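PDB 3VW5: cellobiose 2-epimerase from Ruminococcus albus, which catalyses the reversible epimerization of cellobiose to 4-O-beta-D-glucosyl-D-mannose, acting on an unmodified sugar. Local coordinates for residues L70-K81 against Y122-A131. The protein carries 2 engineered substitutions. Residues are numbered along the deposited sequence; the frame is centred on the assembly and turned at random.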
loop_
_atom_site.group_PDB
_atom_site.type_symbol
_atom_site.label_atom_id
_atom_site.label_comp_id
_atom_site.label_asym_id
_atom_site.label_seq_id
_atom_site.Cartn_x
_atom_site.Cartn_y
_atom_site.Cartn_z
ATOM N N LEU A 70 -17.665 2.822 -9.659
ATOM C CA LEU A 70 -17.057 2.269 -10.862
ATOM C C LEU A 70 -16.773 3.328 -11.909
ATOM O O LEU A 70 -15.810 3.217 -12.652
ATOM C CB LEU A 70 -17.902 1.154 -11.468
ATOM C CG LEU A 70 -17.192 0.381 -12.601
ATOM C CD1 LEU A 70 -16.032 -0.448 -12.076
ATOM C CD2 LEU A 70 -18.163 -0.517 -13.351
ATOM N N ASP A 71 -17.596 4.361 -11.971
ATOM C CA ASP A 71 -17.351 5.444 -12.920
ATOM C C ASP A 71 -16.063 6.219 -12.559
ATOM O O ASP A 71 -15.274 6.584 -13.439
ATOM C CB ASP A 71 -18.572 6.374 -13.029
ATOM C CG ASP A 71 -18.459 7.360 -14.194
ATOM O OD1 ASP A 71 -17.814 7.025 -15.219
ATOM O OD2 ASP A 71 -19.015 8.482 -14.097
ATOM N N ASN A 72 -15.863 6.458 -11.262
ATOM C CA ASN A 72 -14.639 7.076 -10.756
ATOM C C ASN A 72 -13.401 6.198 -10.955
ATOM O O ASN A 72 -12.345 6.685 -11.378
ATOM C CB ASN A 72 -14.799 7.437 -9.282
ATOM C CG ASN A 72 -15.610 8.706 -9.080
ATOM O OD1 ASN A 72 -15.699 9.563 -9.968
ATOM N ND2 ASN A 72 -16.210 8.830 -7.907
ATOM N N ALA A 73 -13.538 4.907 -10.653
ATOM C CA ALA A 73 -12.509 3.948 -11.016
ATOM C C ALA A 73 -12.161 4.132 -12.489
ATOM O O ALA A 73 -10.997 4.370 -12.842
ATOM C CB ALA A 73 -12.947 2.524 -10.731
ATOM N N LYS A 74 -13.167 4.057 -13.353
ATOM C CA LYS A 74 -12.901 4.167 -14.781
ATOM C C LYS A 74 -12.214 5.475 -15.160
ATOM O O LYS A 74 -11.382 5.494 -16.058
ATOM C CB LYS A 74 -14.172 3.952 -15.617
ATOM C CG LYS A 74 -13.951 4.143 -17.116
ATOM C CD LYS A 74 -15.214 3.891 -17.915
ATOM C CE LYS A 74 -15.178 4.640 -19.247
ATOM N NZ LYS A 74 -16.525 5.207 -19.592
ATOM N N HIS A 75 -12.545 6.558 -14.467
ATOM C CA HIS A 75 -11.939 7.867 -14.743
ATOM C C HIS A 75 -10.444 7.840 -14.496
ATOM O O HIS A 75 -9.670 8.359 -15.298
ATOM C CB HIS A 75 -12.581 8.973 -13.888
ATOM C CG HIS A 75 -12.059 10.350 -14.183
ATOM N ND1 HIS A 75 -12.350 11.023 -15.348
ATOM C CD2 HIS A 75 -11.257 11.171 -13.463
ATOM C CE1 HIS A 75 -11.752 12.202 -15.335
ATOM N NE2 HIS A 75 -11.088 12.320 -14.202
ATOM N N ALA A 76 -10.055 7.243 -13.371
ATOM C CA ALA A 76 -8.652 7.081 -13.011
ATOM C C ALA A 76 -7.929 6.105 -13.953
ATOM O O ALA A 76 -6.821 6.382 -14.440
ATOM C CB ALA A 76 -8.526 6.621 -11.554
ATOM N N TYR A 77 -8.559 4.959 -14.198
ATOM C CA TYR A 77 -8.050 4.012 -15.185
ATOM C C TYR A 77 -7.672 4.685 -16.509
ATOM O O TYR A 77 -6.572 4.466 -17.042
ATOM C CB TYR A 77 -9.065 2.905 -15.434
ATOM C CG TYR A 77 -8.781 2.053 -16.643
ATOM C CD1 TYR A 77 -7.783 1.095 -16.618
ATOM C CD2 TYR A 77 -9.544 2.180 -17.811
ATOM C CE1 TYR A 77 -7.531 0.287 -17.729
ATOM C CE2 TYR A 77 -9.299 1.390 -18.921
ATOM C CZ TYR A 77 -8.290 0.441 -18.872
ATOM O OH TYR A 77 -8.034 -0.360 -19.962
ATOM N N GLU A 78 -8.574 5.498 -17.046
ATOM C CA GLU A 78 -8.298 6.128 -18.330
ATOM C C GLU A 78 -7.046 6.982 -18.233
ATOM O O GLU A 78 -6.201 6.985 -19.130
ATOM C CB GLU A 78 -9.492 6.954 -18.813
ATOM C CG GLU A 78 -10.622 6.109 -19.397
ATOM C CD GLU A 78 -10.356 5.671 -20.836
ATOM O OE1 GLU A 78 -10.445 4.445 -21.099
ATOM O OE2 GLU A 78 -10.073 6.543 -21.710
ATOM N N PHE A 79 -6.915 7.696 -17.126
ATOM C CA PHE A 79 -5.761 8.550 -16.942
ATOM C C PHE A 79 -4.468 7.727 -16.994
ATOM O O PHE A 79 -3.495 8.139 -17.631
ATOM C CB PHE A 79 -5.870 9.340 -15.634
ATOM C CG PHE A 79 -4.797 10.361 -15.462
ATOM C CD1 PHE A 79 -4.849 11.562 -16.165
ATOM C CD2 PHE A 79 -3.723 10.122 -14.605
ATOM C CE1 PHE A 79 -3.848 12.515 -16.018
ATOM C CE2 PHE A 79 -2.723 11.062 -14.451
ATOM C CZ PHE A 79 -2.784 12.266 -15.160
ATOM N N ILE A 80 -4.472 6.559 -16.348
ATOM C CA ILE A 80 -3.277 5.720 -16.283
ATOM C C ILE A 80 -2.926 5.138 -17.655
ATOM O O ILE A 80 -1.813 5.331 -18.171
ATOM C CB ILE A 80 -3.448 4.577 -15.255
ATOM C CG1 ILE A 80 -3.450 5.135 -13.834
ATOM C CG2 ILE A 80 -2.356 3.523 -15.408
ATOM C CD1 ILE A 80 -3.912 4.138 -12.799
ATOM N N LYS A 81 -3.893 4.442 -18.244
ATOM C CA LYS A 81 -3.743 3.871 -19.578
ATOM C C LYS A 81 -3.268 4.886 -20.619
ATOM O O LYS A 81 -2.340 4.617 -21.374
ATOM C CB LYS A 81 -5.063 3.235 -20.016
ATOM C CG LYS A 81 -5.046 2.618 -21.401
ATOM C CD LYS A 81 -6.386 1.983 -21.717
ATOM C CE LYS A 81 -7.437 3.036 -22.027
ATOM N NZ LYS A 81 -8.768 2.399 -22.256
ATOM N N TYR A 122 -9.213 -3.470 -11.194
ATOM C CA TYR A 122 -10.185 -2.812 -12.048
ATOM C C TYR A 122 -10.797 -3.836 -12.977
ATOM O O TYR A 122 -12.001 -3.798 -13.241
ATOM C CB TYR A 122 -9.548 -1.687 -12.849
ATOM C CG TYR A 122 -10.512 -1.030 -13.801
ATOM C CD1 TYR A 122 -11.598 -0.312 -13.329
ATOM C CD2 TYR A 122 -10.330 -1.125 -15.181
ATOM C CE1 TYR A 122 -12.473 0.293 -14.197
ATOM C CE2 TYR A 122 -11.198 -0.528 -16.059
ATOM C CZ TYR A 122 -12.276 0.179 -15.564
ATOM O OH TYR A 122 -13.156 0.767 -16.448
ATOM N N TYR A 123 -9.971 -4.768 -13.451
ATOM C CA TYR A 123 -10.476 -5.905 -14.216
ATOM C C TYR A 123 -11.473 -6.733 -13.395
ATOM O O TYR A 123 -12.576 -7.009 -13.860
ATOM C CB TYR A 123 -9.327 -6.777 -14.748
ATOM C CG TYR A 123 -9.770 -8.118 -15.304
ATOM C CD1 TYR A 123 -10.530 -8.196 -16.484
ATOM C CD2 TYR A 123 -9.436 -9.301 -14.652
ATOM C CE1 TYR A 123 -10.939 -9.408 -16.984
ATOM C CE2 TYR A 123 -9.836 -10.512 -15.138
ATOM C CZ TYR A 123 -10.587 -10.566 -16.306
ATOM O OH TYR A 123 -10.978 -11.792 -16.789
ATOM N N ARG A 124 -11.102 -7.125 -12.176
ATOM C CA ARG A 124 -12.031 -7.873 -11.329
ATOM C C ARG A 124 -13.304 -7.074 -11.114
ATOM O O ARG A 124 -14.347 -7.611 -10.765
ATOM C CB ARG A 124 -11.407 -8.205 -9.977
ATOM C CG ARG A 124 -10.242 -9.160 -10.062
ATOM C CD ARG A 124 -9.726 -9.508 -8.677
ATOM N NE ARG A 124 -10.763 -10.082 -7.828
ATOM C CZ ARG A 124 -11.012 -9.705 -6.576
ATOM N NH1 ARG A 124 -10.304 -8.725 -6.004
ATOM N NH2 ARG A 124 -11.980 -10.313 -5.892
ATOM N N ALA A 125 -13.204 -5.772 -11.317
ATOM C CA ALA A 125 -14.320 -4.894 -11.047
ATOM C C ALA A 125 -15.245 -4.743 -12.251
ATOM O O ALA A 125 -16.457 -4.732 -12.080
ATOM C CB ALA A 125 -13.823 -3.525 -10.577
ATOM N N SER A 126 -14.676 -4.646 -13.457
ATOM C CA SER A 126 -15.382 -4.039 -14.583
ATOM C C SER A 126 -16.036 -4.922 -15.679
ATOM O O SER A 126 -16.997 -4.463 -16.315
ATOM C CB SER A 126 -14.539 -2.933 -15.208
ATOM O OG SER A 126 -13.241 -3.426 -15.503
ATOM N N GLY A 127 -15.540 -6.115 -15.993
ATOM C CA GLY A 127 -14.149 -6.454 -15.978
ATOM C C GLY A 127 -13.719 -6.299 -17.426
ATOM O O GLY A 127 -13.847 -7.217 -18.229
ATOM N N ASP A 128 -13.268 -5.091 -17.749
ATOM C CA ASP A 128 -12.635 -4.750 -19.015
ATOM C C ASP A 128 -11.364 -5.581 -19.213
ATOM O O ASP A 128 -10.410 -5.479 -18.438
ATOM C CB ASP A 128 -12.290 -3.258 -18.995
ATOM C CG ASP A 128 -11.716 -2.773 -20.298
ATOM O OD1 ASP A 128 -11.695 -1.535 -20.522
ATOM O OD2 ASP A 128 -11.299 -3.634 -21.107
ATOM N N LYS A 129 -11.355 -6.403 -20.253
ATOM C CA LYS A 129 -10.245 -7.323 -20.494
ATOM C C LYS A 129 -8.967 -6.615 -20.955
ATOM O O LYS A 129 -7.897 -7.215 -21.000
ATOM C CB LYS A 129 -10.653 -8.398 -21.505
ATOM C CG LYS A 129 -10.772 -9.797 -20.903
ATOM C CD LYS A 129 -11.954 -10.559 -21.484
ATOM C CE LYS A 129 -12.039 -10.399 -23.013
ATOM N NZ LYS A 129 -13.422 -10.712 -23.545
ATOM N N GLU A 130 -9.084 -5.347 -21.306
ATOM C CA GLU A 130 -7.938 -4.581 -21.754
ATOM C C GLU A 130 -7.123 -4.144 -20.534
ATOM O O GLU A 130 -5.900 -3.983 -20.608
ATOM C CB GLU A 130 -8.418 -3.380 -22.566
ATOM C CG GLU A 130 -7.360 -2.363 -22.920
ATOM C CD GLU A 130 -7.953 -1.115 -23.575
ATOM O OE1 GLU A 130 -8.926 -0.523 -23.023
ATOM O OE2 GLU A 130 -7.457 -0.722 -24.657
ATOM N N ALA A 131 -7.815 -3.969 -19.407
ATOM C CA ALA A 131 -7.165 -3.699 -18.133
ATOM C C ALA A 131 -6.295 -4.887 -17.687
ATOM O O ALA A 131 -5.195 -4.700 -17.152
ATOM C CB ALA A 131 -8.204 -3.351 -17.060
#
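Tyr77 and Tyr122 both carry CG anti to the backbone N (chi1 167° and 177°), which sends the two rings into the gap between their helices, where they form an offset stack. The Tyr77 and Tyr122 ring centroids lie 4.5 Å apart with the planes 23° from parallel, and CE2 of Tyr122 sits over the middle of the Tyr77 ring. Tyr77 CB in turn makes a CH-pi contact, 4.1 Å from the Tyr122 ring centroid; Ser126 OG lies over the opposite face. Tyr122 is a knob in the hole formed by Leu70, Ala73, Lys74 and Tyr77, its OH resting on Lys74 CB. Beyond the stack, Tyr77 OH gives a weak hydrogen bond (3.2 Å) to Glu130 OE1. Lys81 NZ makes a salt bridge to Glu130 OE1 (3.0 Å), approaching from above the carboxylate plane, and a second one, to Glu78 OE1 on its own helix, completes a three-residue network. With Tyr77 cut back to an alanine here, Tyr122 would probably lose its stacking partner and Glu130 OE1 its weak hydroxyl bond. Asp128 caps helix 129-145 through Glu130 N. The contact thus joins helix 67-84 to the end of helix 109-126 and the start of helix 129-145 in the (alpha/alpha)6 barrel, with helix 47-64 touching Leu70, Ala73 and Tyr122.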